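Local coordinates for phosphoacetylglucosamine mutase (Aspergillus lentulus, PDB 5O9X), which catalyses the interconversion of N-acetylglucosamine 6-phosphate and N-acetylglucosamine 1-phosphate, at residues A[167-170]-A[171-175]; A[49-52]-A[53-57]; A[89-92]-A[93-97]; A[247-250]-A[251-254]; A[442-446]-A[447-451]. The protein carries 1 engineered substitution. One frame throughout, in Å; residues are numbered along the deposited sequence.

Interaction 1: residues A[167-170]-A[171-175]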
loop_
_atom_site.group_PDB
_atom_site.type_symbol
_atom_site.label_atom_id
_atom_site.label_comp_id
_atom_site.label_asym_id
_atom_site.label_seq_id
_atom_site.Cartn_x
_atom_site.Cartn_y
_atom_site.Cartn_z
ATOM N N LEU A 167 8.281 9.011 -0.343
ATOM C CA LEU A 167 7.739 10.133 0.425
ATOM C C LEU A 167 7.545 9.738 1.938
ATOM O O LEU A 167 7.956 10.482 2.830
ATOM C CB LEU A 167 6.455 10.728 -0.291
ATOM C CG LEU A 167 6.082 11.866 0.640
ATOM C CD1 LEU A 167 6.834 13.195 0.541
ATOM C CD2 LEU A 167 4.625 11.952 0.959
ATOM N N HIS A 168 6.886 8.586 2.241
ATOM C CA HIS A 168 6.784 8.135 3.656
ATOM C C HIS A 168 8.161 8.028 4.370
ATOM O O HIS A 168 8.332 8.398 5.577
ATOM C CB HIS A 168 6.168 6.734 3.654
ATOM C CG HIS A 168 4.688 6.728 3.522
ATOM N ND1 HIS A 168 4.043 7.007 2.340
ATOM C CD2 HIS A 168 3.714 6.481 4.442
ATOM C CE1 HIS A 168 2.738 6.855 2.516
ATOM N NE2 HIS A 168 2.513 6.581 3.793
ATOM N N TYR A 169 9.139 7.491 3.652
ATOM C CA TYR A 169 10.545 7.405 4.129
ATOM C C TYR A 169 11.106 8.790 4.484
ATOM O O TYR A 169 11.684 8.953 5.566
ATOM C CB TYR A 169 11.464 6.671 3.078
ATOM C CG TYR A 169 12.908 6.896 3.300
ATOM C CD1 TYR A 169 13.672 5.965 4.122
ATOM C CD2 TYR A 169 13.562 8.013 2.777
ATOM C CE1 TYR A 169 15.036 6.166 4.333
ATOM C CE2 TYR A 169 14.921 8.218 3.026
ATOM C CZ TYR A 169 15.644 7.311 3.807
ATOM O OH TYR A 169 17.020 7.534 4.051
ATOM N N VAL A 170 10.906 9.784 3.607
ATOM C CA VAL A 170 11.404 11.167 3.804
ATOM C C VAL A 170 10.776 11.794 5.070
ATOM O O VAL A 170 11.490 12.422 5.854
ATOM C CB VAL A 170 11.141 12.089 2.587
ATOM C CG1 VAL A 170 11.458 13.559 2.895
ATOM C CG2 VAL A 170 12.008 11.647 1.418
ATOM N N VAL A 171 9.461 11.658 5.222
ATOM C CA VAL A 171 8.727 12.148 6.411
ATOM C C VAL A 171 9.351 11.573 7.726
ATOM O O VAL A 171 9.726 12.356 8.600
ATOM C CB VAL A 171 7.217 11.818 6.362
ATOM C CG1 VAL A 171 6.559 12.291 7.700
ATOM C CG2 VAL A 171 6.571 12.572 5.135
ATOM N N ARG A 172 9.418 10.245 7.834
ATOM C CA ARG A 172 10.063 9.555 8.975
ATOM C C ARG A 172 11.508 10.062 9.185
ATOM O O ARG A 172 11.867 10.484 10.310
ATOM C CB ARG A 172 9.979 8.055 8.862
ATOM C CG ARG A 172 10.425 7.385 10.128
ATOM C CD ARG A 172 10.225 5.917 10.001
ATOM N NE ARG A 172 10.519 5.188 11.235
ATOM C CZ ARG A 172 10.103 3.935 11.447
ATOM N NH1 ARG A 172 9.399 3.304 10.515
ATOM N NH2 ARG A 172 10.367 3.306 12.583
ATOM N N CYS A 173 12.309 10.108 8.131
ATOM C CA CYS A 173 13.676 10.641 8.280
ATOM C C CYS A 173 13.726 12.045 8.856
ATOM O O CYS A 173 14.510 12.295 9.803
ATOM C CB CYS A 173 14.477 10.643 6.955
ATOM S SG CYS A 173 14.863 8.951 6.484
ATOM N N LYS A 174 12.945 12.976 8.306
ATOM C CA LYS A 174 13.075 14.362 8.770
ATOM C C LYS A 174 12.596 14.476 10.268
ATOM O O LYS A 174 13.031 15.360 11.022
ATOM C CB LYS A 174 12.274 15.320 7.894
ATOM C CG LYS A 174 12.686 15.405 6.444
ATOM C CD LYS A 174 11.899 16.484 5.754
ATOM C CE LYS A 174 12.478 17.857 6.087
ATOM N NZ LYS A 174 13.867 18.053 5.616
ATOM N N ASN A 175 11.678 13.612 10.682
ATOM C CA ASN A 175 11.182 13.712 12.056
ATOM C C ASN A 175 12.061 12.964 13.071
ATOM O O ASN A 175 11.796 13.028 14.264
ATOM C CB ASN A 175 9.735 13.259 12.152
ATOM C CG ASN A 175 8.775 14.261 11.517
ATOM O OD1 ASN A 175 7.872 13.862 10.774
ATOM N ND2 ASN A 175 8.972 15.530 11.771
#

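Interaction 2: residues A[49-52]-A[53-57]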
loop_
_atom_site.group_PDB
_atom_site.type_symbol
_atom_site.label_atom_id
_atom_site.label_comp_id
_atom_site.label_asym_id
_atom_site.label_seq_id
_atom_site.Cartn_x
_atom_site.Cartn_y
_atom_site.Cartn_z
ATOM N N LEU A 49 -5.493 21.320 6.014
ATOM C CA LEU A 49 -5.426 20.233 6.989
ATOM C C LEU A 49 -3.992 19.841 7.393
ATOM O O LEU A 49 -3.727 19.666 8.581
ATOM C CB LEU A 49 -6.175 19.018 6.486
ATOM C CG LEU A 49 -6.325 18.035 7.661
ATOM C CD1 LEU A 49 -7.360 18.494 8.682
ATOM C CD2 LEU A 49 -6.677 16.683 7.160
ATOM N N ALA A 50 -3.091 19.710 6.403
ATOM C CA ALA A 50 -1.702 19.378 6.665
ATOM C C ALA A 50 -1.088 20.427 7.604
ATOM O O ALA A 50 -0.292 20.066 8.461
ATOM C CB ALA A 50 -0.860 19.287 5.347
ATOM N N THR A 51 -1.410 21.687 7.392
ATOM C CA THR A 51 -0.874 22.790 8.262
ATOM C C THR A 51 -1.365 22.559 9.735
ATOM O O THR A 51 -0.566 22.537 10.675
ATOM C CB THR A 51 -1.342 24.187 7.798
ATOM O OG1 THR A 51 -0.833 24.492 6.498
ATOM C CG2 THR A 51 -0.819 25.302 8.766
ATOM N N LEU A 52 -2.669 22.316 9.891
ATOM C CA LEU A 52 -3.239 22.060 11.207
ATOM C C LEU A 52 -2.648 20.836 11.861
ATOM O O LEU A 52 -2.430 20.834 13.099
ATOM C CB LEU A 52 -4.772 21.932 11.143
ATOM C CG LEU A 52 -5.511 23.236 10.753
ATOM C CD1 LEU A 52 -7.009 23.005 10.833
ATOM C CD2 LEU A 52 -5.140 24.450 11.630
ATOM N N ARG A 53 -2.376 19.792 11.065
ATOM C CA ARG A 53 -1.865 18.554 11.628
ATOM C C ARG A 53 -0.493 18.783 12.155
ATOM O O ARG A 53 -0.159 18.337 13.267
ATOM C CB ARG A 53 -1.854 17.353 10.597
ATOM C CG ARG A 53 -1.359 16.025 11.174
ATOM C CD ARG A 53 -2.290 15.542 12.267
ATOM N NE ARG A 53 -1.974 14.203 12.713
ATOM C CZ ARG A 53 -2.308 13.699 13.880
ATOM N NH1 ARG A 53 -2.910 14.477 14.811
ATOM N NH2 ARG A 53 -2.018 12.436 14.116
ATOM N N SER A 54 0.317 19.465 11.355
ATOM C CA SER A 54 1.703 19.678 11.734
ATOM C C SER A 54 1.749 20.517 13.018
ATOM O O SER A 54 2.487 20.160 13.957
ATOM C CB SER A 54 2.423 20.439 10.630
ATOM O OG SER A 54 3.762 20.628 11.002
ATOM N N LYS A 55 0.998 21.639 13.013
ATOM C CA LYS A 55 0.873 22.519 14.224
ATOM C C LYS A 55 0.450 21.740 15.493
ATOM O O LYS A 55 1.136 21.852 16.543
ATOM C CB LYS A 55 -0.055 23.719 13.922
ATOM C CG LYS A 55 0.561 24.801 13.053
ATOM C CD LYS A 55 -0.479 25.911 12.814
ATOM C CE LYS A 55 -0.036 26.977 11.849
ATOM N NZ LYS A 55 0.958 27.936 12.441
ATOM N N LYS A 56 -0.577 20.877 15.368
ATOM C CA LYS A 56 -1.050 20.043 16.486
ATOM C C LYS A 56 0.050 19.132 16.987
ATOM O O LYS A 56 0.124 18.888 18.208
ATOM C CB LYS A 56 -2.283 19.187 16.131
ATOM C CG LYS A 56 -2.885 18.380 17.282
ATOM C CD LYS A 56 -3.369 19.279 18.458
ATOM C CE LYS A 56 -4.163 18.463 19.486
ATOM N NZ LYS A 56 -4.588 19.362 20.597
ATOM N N LEU A 57 0.897 18.656 16.058
ATOM C CA LEU A 57 2.021 17.797 16.406
ATOM C C LEU A 57 3.303 18.592 16.588
ATOM O O LEU A 57 4.377 18.131 16.207
ATOM C CB LEU A 57 2.128 16.614 15.419
ATOM C CG LEU A 57 0.902 15.674 15.438
ATOM C CD1 LEU A 57 1.063 14.570 14.372
ATOM C CD2 LEU A 57 0.701 15.005 16.795
#

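Interaction 3: residues A[89-92]-A[93-97]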
loop_
_atom_site.group_PDB
_atom_site.type_symbol
_atom_site.label_atom_id
_atom_site.label_comp_id
_atom_site.label_asym_id
_atom_site.label_seq_id
_atom_site.Cartn_x
_atom_site.Cartn_y
_atom_site.Cartn_z
ATOM N N GLU A 89 -3.766 9.706 11.014
ATOM C CA GLU A 89 -4.634 9.176 12.097
ATOM C C GLU A 89 -6.141 9.167 11.706
ATOM O O GLU A 89 -6.688 10.203 11.255
ATOM C CB GLU A 89 -4.453 10.103 13.304
ATOM C CG GLU A 89 -5.152 9.661 14.583
ATOM C CD GLU A 89 -4.640 10.462 15.757
ATOM O OE1 GLU A 89 -5.139 11.586 15.987
ATOM O OE2 GLU A 89 -3.696 9.982 16.418
ATOM N N ALA A 90 -6.832 8.053 11.913
ATOM C CA ALA A 90 -8.259 7.932 11.462
ATOM C C ALA A 90 -9.246 9.077 11.831
ATOM O O ALA A 90 -10.078 9.477 11.012
ATOM C CB ALA A 90 -8.813 6.604 11.919
ATOM N N GLU A 91 -9.143 9.633 13.052
ATOM C CA GLU A 91 -10.063 10.688 13.542
ATOM C C GLU A 91 -9.966 11.972 12.666
ATOM O O GLU A 91 -10.893 12.785 12.534
ATOM C CB GLU A 91 -9.712 10.927 15.029
ATOM C CG GLU A 91 -10.401 12.098 15.743
ATOM C CD GLU A 91 -11.558 11.694 16.690
ATOM O OE1 GLU A 91 -11.634 10.505 17.105
ATOM O OE2 GLU A 91 -12.397 12.576 17.040
ATOM N N TRP A 92 -8.803 12.146 12.053
ATOM C CA TRP A 92 -8.527 13.295 11.245
ATOM C C TRP A 92 -9.055 13.166 9.820
ATOM O O TRP A 92 -9.149 14.174 9.111
ATOM C CB TRP A 92 -7.019 13.550 11.249
ATOM C CG TRP A 92 -6.527 14.309 12.484
ATOM C CD1 TRP A 92 -6.462 13.864 13.820
ATOM C CD2 TRP A 92 -6.000 15.631 12.489
ATOM N NE1 TRP A 92 -5.980 14.895 14.637
ATOM C CE2 TRP A 92 -5.662 15.963 13.850
ATOM C CE3 TRP A 92 -5.803 16.594 11.492
ATOM C CZ2 TRP A 92 -5.087 17.196 14.199
ATOM C CZ3 TRP A 92 -5.240 17.817 11.850
ATOM C CH2 TRP A 92 -4.905 18.105 13.194
ATOM N N GLU A 93 -9.498 11.973 9.407
ATOM C CA GLU A 93 -10.152 11.871 8.077
ATOM C C GLU A 93 -11.457 12.700 8.063
ATOM O O GLU A 93 -11.738 13.367 7.062
ATOM C CB GLU A 93 -10.420 10.411 7.688
ATOM C CG GLU A 93 -9.170 9.526 7.795
ATOM C CD GLU A 93 -9.464 8.081 7.509
ATOM O OE1 GLU A 93 -10.668 7.711 7.456
ATOM O OE2 GLU A 93 -8.490 7.342 7.285
ATOM N N ALA A 94 -12.235 12.675 9.172
ATOM C CA ALA A 94 -13.413 13.570 9.289
ATOM C C ALA A 94 -13.102 15.044 9.155
ATOM O O ALA A 94 -13.893 15.790 8.541
ATOM C CB ALA A 94 -14.200 13.347 10.597
ATOM N N TYR A 95 -12.021 15.498 9.769
ATOM C CA TYR A 95 -11.643 16.898 9.608
ATOM C C TYR A 95 -11.313 17.208 8.123
ATOM O O TYR A 95 -11.707 18.258 7.584
ATOM C CB TYR A 95 -10.428 17.224 10.441
ATOM C CG TYR A 95 -10.538 16.890 11.913
ATOM C CD1 TYR A 95 -11.754 17.068 12.621
ATOM C CD2 TYR A 95 -9.407 16.477 12.623
ATOM C CE1 TYR A 95 -11.842 16.774 13.980
ATOM C CE2 TYR A 95 -9.478 16.199 13.990
ATOM C CZ TYR A 95 -10.689 16.363 14.664
ATOM O OH TYR A 95 -10.747 16.048 15.998
ATOM N N ALA A 96 -10.571 16.289 7.472
ATOM C CA ALA A 96 -10.217 16.547 6.055
ATOM C C ALA A 96 -11.473 16.695 5.255
ATOM O O ALA A 96 -11.557 17.543 4.382
ATOM C CB ALA A 96 -9.387 15.406 5.526
ATOM N N THR A 97 -12.444 15.801 5.521
ATOM C CA THR A 97 -13.669 15.731 4.740
ATOM C C THR A 97 -14.529 16.979 4.991
ATOM O O THR A 97 -15.224 17.463 4.084
ATOM C CB THR A 97 -14.427 14.441 5.112
ATOM O OG1 THR A 97 -13.589 13.333 4.856
ATOM C CG2 THR A 97 -15.748 14.268 4.386
HETATM O O HOH W 1 -12.389 10.295 10.961
#

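Interaction 4: residues A[247-250]-A[251-254]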
loop_
_atom_site.group_PDB
_atom_site.type_symbol
_atom_site.label_atom_id
_atom_site.label_comp_id
_atom_site.label_asym_id
_atom_site.label_seq_id
_atom_site.Cartn_x
_atom_site.Cartn_y
_atom_site.Cartn_z
ATOM N N VAL A 247 7.350 6.737 -18.650
ATOM C CA VAL A 247 6.814 7.822 -17.823
ATOM C C VAL A 247 6.619 9.069 -18.702
ATOM O O VAL A 247 6.232 10.092 -18.204
ATOM C CB VAL A 247 7.708 8.178 -16.607
ATOM C CG1 VAL A 247 7.713 7.018 -15.586
ATOM C CG2 VAL A 247 9.132 8.541 -17.075
ATOM N N ILE A 248 6.945 8.960 -19.983
ATOM C CA ILE A 248 6.784 10.084 -20.900
ATOM C C ILE A 248 5.333 10.176 -21.440
ATOM O O ILE A 248 4.783 11.276 -21.594
ATOM C CB ILE A 248 7.795 9.937 -22.096
ATOM C CG1 ILE A 248 9.264 9.832 -21.620
ATOM C CG2 ILE A 248 7.590 11.042 -23.174
ATOM C CD1 ILE A 248 9.724 11.128 -20.937
ATOM N N ASN A 249 4.743 9.054 -21.824
ATOM C CA ASN A 249 3.332 9.097 -22.284
ATOM C C ASN A 249 2.451 8.798 -21.023
ATOM O O ASN A 249 2.470 7.636 -20.511
ATOM C CB ASN A 249 3.082 8.075 -23.383
ATOM C CG ASN A 249 1.622 8.060 -23.846
ATOM O OD1 ASN A 249 0.761 8.789 -23.311
ATOM N ND2 ASN A 249 1.332 7.249 -24.827
ATOM N N PRO A 250 1.686 9.811 -20.526
ATOM C CA PRO A 250 0.881 9.643 -19.316
ATOM C C PRO A 250 -0.288 8.638 -19.532
ATOM O O PRO A 250 -0.753 8.072 -18.574
ATOM C CB PRO A 250 0.297 11.046 -19.087
ATOM C CG PRO A 250 0.208 11.630 -20.489
ATOM C CD PRO A 250 1.447 11.137 -21.161
ATOM N N ASP A 251 -0.718 8.395 -20.761
ATOM C CA ASP A 251 -1.829 7.415 -21.008
ATOM C C ASP A 251 -1.344 5.973 -20.768
ATOM O O ASP A 251 -2.166 5.048 -20.615
ATOM C CB ASP A 251 -2.281 7.467 -22.502
ATOM C CG ASP A 251 -2.797 8.840 -22.940
ATOM O OD1 ASP A 251 -3.215 9.721 -22.136
ATOM O OD2 ASP A 251 -2.830 8.994 -24.166
ATOM N N SER A 252 -0.035 5.769 -20.732
ATOM C CA SER A 252 0.537 4.421 -20.457
ATOM C C SER A 252 0.502 3.947 -18.998
ATOM O O SER A 252 0.758 2.759 -18.776
ATOM C CB SER A 252 2.003 4.400 -20.910
ATOM O OG SER A 252 1.966 4.490 -22.327
ATOM N N LEU A 253 0.224 4.849 -18.058
ATOM C CA LEU A 253 0.375 4.568 -16.645
ATOM C C LEU A 253 -0.681 3.518 -16.253
ATOM O O LEU A 253 -1.891 3.733 -16.483
ATOM C CB LEU A 253 0.135 5.852 -15.842
ATOM C CG LEU A 253 0.336 5.656 -14.308
ATOM C CD1 LEU A 253 1.814 5.311 -13.966
ATOM C CD2 LEU A 253 -0.097 6.949 -13.596
ATOM N N ASN A 254 -0.249 2.392 -15.650
ATOM C CA ASN A 254 -1.202 1.287 -15.249
ATOM C C ASN A 254 -2.016 0.719 -16.425
ATOM O O ASN A 254 -3.116 0.169 -16.235
ATOM C CB ASN A 254 -2.177 1.736 -14.108
ATOM C CG ASN A 254 -1.423 2.125 -12.826
ATOM O OD1 ASN A 254 -0.454 1.438 -12.414
ATOM N ND2 ASN A 254 -1.919 3.180 -12.116
#

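Interaction 5: residues A[442-446]-A[447-451]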
loop_
_atom_site.group_PDB
_atom_site.type_symbol
_atom_site.label_atom_id
_atom_site.label_comp_id
_atom_site.label_asym_id
_atom_site.label_seq_id
_atom_site.Cartn_x
_atom_site.Cartn_y
_atom_site.Cartn_z
ATOM N N LYS A 442 16.529 -19.692 0.920
ATOM C CA LYS A 442 15.860 -21.001 0.881
ATOM C C LYS A 442 16.405 -21.868 -0.250
ATOM O O LYS A 442 16.330 -23.114 -0.171
ATOM C CB LYS A 442 14.308 -20.838 0.729
ATOM C CG LYS A 442 13.607 -20.239 1.999
ATOM C CD LYS A 442 12.066 -20.197 1.666
ATOM C CE LYS A 442 11.116 -19.848 2.817
ATOM N NZ LYS A 442 11.207 -20.874 3.909
ATOM N N GLY A 443 16.907 -21.239 -1.311
ATOM C CA GLY A 443 17.443 -21.941 -2.533
ATOM C C GLY A 443 16.286 -22.199 -3.499
ATOM O O GLY A 443 16.445 -22.825 -4.538
ATOM N N TRP A 444 15.109 -21.638 -3.193
ATOM C CA TRP A 444 13.893 -21.926 -3.966
ATOM C C TRP A 444 13.840 -21.173 -5.269
ATOM O O TRP A 444 14.412 -20.039 -5.372
ATOM C CB TRP A 444 12.676 -21.413 -3.151
ATOM C CG TRP A 444 12.136 -22.370 -2.176
ATOM C CD1 TRP A 444 12.677 -23.622 -1.785
ATOM C CD2 TRP A 444 11.003 -22.157 -1.364
ATOM N NE1 TRP A 444 11.859 -24.186 -0.863
ATOM C CE2 TRP A 444 10.856 -23.305 -0.539
ATOM C CE3 TRP A 444 10.045 -21.100 -1.278
ATOM C CZ2 TRP A 444 9.796 -23.452 0.367
ATOM C CZ3 TRP A 444 8.990 -21.252 -0.347
ATOM C CH2 TRP A 444 8.872 -22.396 0.441
ATOM N N THR A 445 13.196 -21.803 -6.256
ATOM C CA THR A 445 12.740 -21.102 -7.498
ATOM C C THR A 445 11.257 -20.788 -7.368
ATOM O O THR A 445 10.635 -21.260 -6.418
ATOM C CB THR A 445 12.906 -21.957 -8.782
ATOM O OG1 THR A 445 11.969 -23.052 -8.757
ATOM C CG2 THR A 445 14.383 -22.522 -8.928
ATOM N N PRO A 446 10.655 -20.052 -8.349
ATOM C CA PRO A 446 9.170 -19.837 -8.214
ATOM C C PRO A 446 8.343 -21.164 -8.165
ATOM O O PRO A 446 7.328 -21.251 -7.474
ATOM C CB PRO A 446 8.802 -19.029 -9.491
ATOM C CG PRO A 446 10.095 -18.244 -9.825
ATOM C CD PRO A 446 11.260 -19.137 -9.368
ATOM N N LYS A 447 8.812 -22.174 -8.856
ATOM C CA LYS A 447 8.211 -23.532 -8.713
ATOM C C LYS A 447 7.994 -23.933 -7.231
ATOM O O LYS A 447 6.870 -24.365 -6.884
ATOM C CB LYS A 447 9.104 -24.614 -9.408
ATOM C CG LYS A 447 8.522 -26.037 -9.224
ATOM C CD LYS A 447 9.407 -27.113 -9.875
ATOM C CE LYS A 447 8.634 -28.444 -9.866
ATOM N NZ LYS A 447 9.553 -29.600 -9.944
ATOM N N GLU A 448 9.062 -23.922 -6.384
ATOM C CA GLU A 448 8.900 -24.311 -4.963
ATOM C C GLU A 448 8.039 -23.393 -4.157
ATOM O O GLU A 448 7.258 -23.797 -3.261
ATOM C CB GLU A 448 10.280 -24.456 -4.243
ATOM C CG GLU A 448 11.049 -25.702 -4.705
ATOM C CD GLU A 448 11.747 -25.528 -6.035
ATOM O OE1 GLU A 448 12.129 -24.396 -6.388
ATOM O OE2 GLU A 448 11.928 -26.509 -6.753
ATOM N N TRP A 449 8.119 -22.102 -4.463
ATOM C CA TRP A 449 7.278 -21.157 -3.776
ATOM C C TRP A 449 5.787 -21.408 -4.146
ATOM O O TRP A 449 4.938 -21.427 -3.265
ATOM C CB TRP A 449 7.723 -19.709 -4.218
ATOM C CG TRP A 449 7.009 -18.559 -3.503
ATOM C CD1 TRP A 449 6.138 -18.620 -2.410
ATOM C CD2 TRP A 449 7.113 -17.182 -3.860
ATOM N NE1 TRP A 449 5.745 -17.333 -2.070
ATOM C CE2 TRP A 449 6.314 -16.435 -2.951
ATOM C CE3 TRP A 449 7.788 -16.503 -4.885
ATOM C CZ2 TRP A 449 6.160 -15.033 -3.055
ATOM C CZ3 TRP A 449 7.669 -15.110 -4.948
ATOM C CH2 TRP A 449 6.864 -14.391 -4.051
ATOM N N LEU A 450 5.492 -21.597 -5.425
ATOM C CA LEU A 450 4.124 -21.934 -5.840
ATOM C C LEU A 450 3.601 -23.231 -5.170
ATOM O O LEU A 450 2.420 -23.284 -4.758
ATOM C CB LEU A 450 3.975 -22.014 -7.382
ATOM C CG LEU A 450 2.516 -22.150 -7.936
ATOM C CD1 LEU A 450 1.818 -20.795 -7.838
ATOM C CD2 LEU A 450 2.629 -22.615 -9.362
ATOM N N ALA A 451 4.513 -24.193 -4.935
ATOM C CA ALA A 451 4.110 -25.480 -4.402
ATOM C C ALA A 451 3.779 -25.457 -2.910
ATOM O O ALA A 451 3.120 -26.394 -2.416
ATOM C CB ALA A 451 5.196 -26.565 -4.766
#

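Interaction 1: residues A[167-170]-A[171-175]
Two different first torsions bring Tyr169 and Cys173 together across one helical turn: the ring of Tyr169 swings opposite its own backbone nitrogen (chi1 163°) and stands out from the helix, while the sulfur of Cys173 stays beside its own backbone nitrogen (chi1 -70°) and reaches back over it. SG therefore lies over one face of the tyrosine ring, displaced from the centre toward the hydroxyl end. It is 3.5 Å from the ring centroid and only 22° off the normal. Its closest ring atom is Tyr169 CZ, 3.2 Å from Cys173 SG, a tight sulfur-aromatic contact. Cysteine suits the place: its short side chain puts a polarisable sulfur directly on the ring. The backbone beneath is regular alpha-helix, with Cys173 N bonded to Tyr169 O at 2.9 Å and Lys174 N to Val170 O at the same length. One residue further round the helix, Val170 and Lys174 run side by side, Val170 CG1 lying 4.1 Å from Lys174 CD, so that the lysine uses its aliphatic part here and carries its ammonium on to a cation-pi contact with Trp61. The tyrosine hydroxyl is satisfied by Glu185 O, and the ring also meets Tyr191 edge-to-face. The whole turn belongs to helix 164-176 of the alpha/beta/alpha domain I of the phosphohexomutase family. Its apolar side, Leu167, Val170 and Val171, packs on the domain's mixed sheet, touching strands 61-66, 75-81 and 127-132 between them, while Tyr169 faces helix 188-202.

Interaction 2: residues A[49-52]-A[53-57]
Thr51 and Lys55 meet alongside one another, one turn apart near the C-terminal end of helix 40-56, in the alpha/beta/alpha domain I of the phosphohexomutase fold. The touching branch of the threonine is its methyl: Thr51 CG2 lies opposite the backbone N and comes to 3.6 Å from Lys55 CE. A lysine suits this site because its long methylene chain can cover the methyl before the charged end leaves. Below them Lys55 N bonds to Thr51 O at 3.0 Å, and the next i to i+4 bond, Lys56 N to Leu52 O, is 2.9 Å. In the next shell each polar end is fixed by its own partners. Lys55 NZ donates to the carbonyls of Met122 and Asn124, and Thr51 OG1, on the other branch, bonds to Gly47 O and to the hydroxyl of Thr152. Ser54, short enough for a buried site against strand 61-66, engages Gln60 O and Arg127 N. Arg53 sends its guanidinium off to a salt bridge with Asp82, bending at chi2 (64°) on the way. One face of that flat group is covered by the first residue beyond the helix: Leu57 CD1 sits over its centre, 3.5 Å from Arg53 CZ.

Interaction 3: residues A[89-92]-A[93-97]
Ala90 and Glu93 open the helix with a tight turn, Glu93 N bonding to Ala90 O at 3.0 Å from well above the carbonyl plane, whereas the bond from Ala96 N to Trp92 O, also 3.0 Å, is already of the ordinary helical kind. A water links Ala90 O and Ala94 N, atoms 4.3 Å apart with no direct bond, donating to the first and accepting from the second. The side chains that carry the contact are Trp92 and Tyr95. Both rings lie beside their own backbone nitrogens (chi1 -82° for Trp92, -54° for Tyr95), and the tyrosine presents its edge to the face of the indole. This is a T-shaped pair: the planes stand at 81° and the Tyr95 and Trp92 five-membered ring centroids are 4.8 Å apart. Tyr95 CD2 makes the closest approach, 3.5 Å from Trp92 CD2. Helix 91-101 belongs to the alpha/beta/alpha domain I, and here its two aromatics lie against helices 40-56 and 107-118, the indole buried and the tyrosine partly exposed, large flat groups suited to filling the junction of three helices. One face of the Tyr95 ring lies under the carbonyl of Glu91, whose O is 4.0 Å from Tyr95 CE2. Glu93 points elsewhere, laying its CG 3.3 Å from Ala90 O and extending OE2 to a salt bridge with Lys364 of helix 363-370. Glu93 O is gripped twice, by Thr97 N and by Thr97 OG1, the hydroxyl at 2.9 Å.

Interaction 4: residues A[247-250]-A[251-254]
The amide of Asn249 and the carboxylate of Asp251 are turned 64° against each other, and neither stacks on the other. Asn249 OD1 instead accepts a hydrogen bond from the backbone: Asp251 N lies 3.0 Å from it, 50° out of the amide's carbonyl plane. The carboxylate stays to one side, with Asp251 CB the part of its side chain nearest the amide, 3.4 Å from Asn249 OD1. What places the amide is its first torsion (chi1 178°), which carries CG away from the backbone N and forward over the next residues. The other end of the amide merely brushes the serine, Asn249 ND2 being 3.8 Å from Ser252 OG. The hydrogen bond from Asp251 N to Asn249 OD1, two residues back, defines an Asx turn, and it sits on a beta turn in which Ser252 N reaches Asn249 O at 3.1 Å. Pro250 suits the second place of that turn, since its ring fixes phi near the value required and it has no N-H to leave without a partner. A further, weak bond from Leu253 N to Pro250 O, at 3.4 Å, extends the turn into a short 3-10 segment at the domain II surface, between strand 240-243 and helix 259-265. Asp246 OD1 accepts a hydrogen bond from Asn249 N. Beyond the turn the chain heads inward: Leu253 is buried against Arg135, its side chain about 11 Å from the bound glucose 1,6-bisphosphate, and Asn254 ND2 bonds to the carbonyls of Asn71 and of the engineered residue Ala69.

Interaction 5: residues A[442-446]-A[447-451]
Thr445 and Glu448 join at the N-terminus of a helix, a short-range capping contact where the chain leaves helix 428-442 through a glycine and a brief loop and starts helix 446-451. One carboxylate oxygen does the work. Glu448 OE1 accepts Thr445 N at 2.8 Å and also the threonine hydroxyl, Thr445 OG1 lying 2.7 Å away on the syn side and somewhat out of the carboxylate plane. The hydroxyl can reach because its torsion (chi1 69°) sets OG1 between the backbone N and the carbonyl carbon, and the glutamate folds back by a bend at chi2 (79°). Two bonds thus fix the carboxylate over the first turn, where the helix dipole would probably stabilise its negative charge. Proline suits the next position, Pro446, since the first helical residue needs no N-H bond and its own carbonyl still takes Leu450 N at 2.8 Å. Trp444 packs on the glutamate's aliphatic part. Glu448 CB rests over the face of its five-membered ring, 3.5 Å from the centroid, a CH-pi contact, and Lys442 CD lies against the opposite face. The six-membered ring of Trp444 also meets Trp449, Trp444 CE3 being 4.0 Å from Trp449 CB. Trp449 in turn is anchored by NE1 to Arg308 O and packs on helix 306-324. The bond from the N-cap amide to the glutamate, its N3 residue, is one half of a capping box, and the apolar meeting of Trp444, just before the cap, with Trp449 is the hydrophobic staple that commonly accompanies such helix starts.

Interactions 1 and 2 are buried helical turns on domain I, their nearest atoms about 7 Å apart, each with side chains packed against the same mixed sheet. Interaction 3, partly buried, touches interaction 2 directly: Arg53 makes a cation-pi contact with Trp92, and Leu49 CD2 lies 3.4 Å from Ala96 CB. Interactions 3 and 5 are both helix starts, the latter also partly buried, and interaction 4 is a surface turn in a loop, while interaction 1 lies within a helix and interaction 2 near a helix end. The chemistry follows the place: interaction 5 combines polar capping with aromatic packing, whereas interaction 4 is chiefly polar.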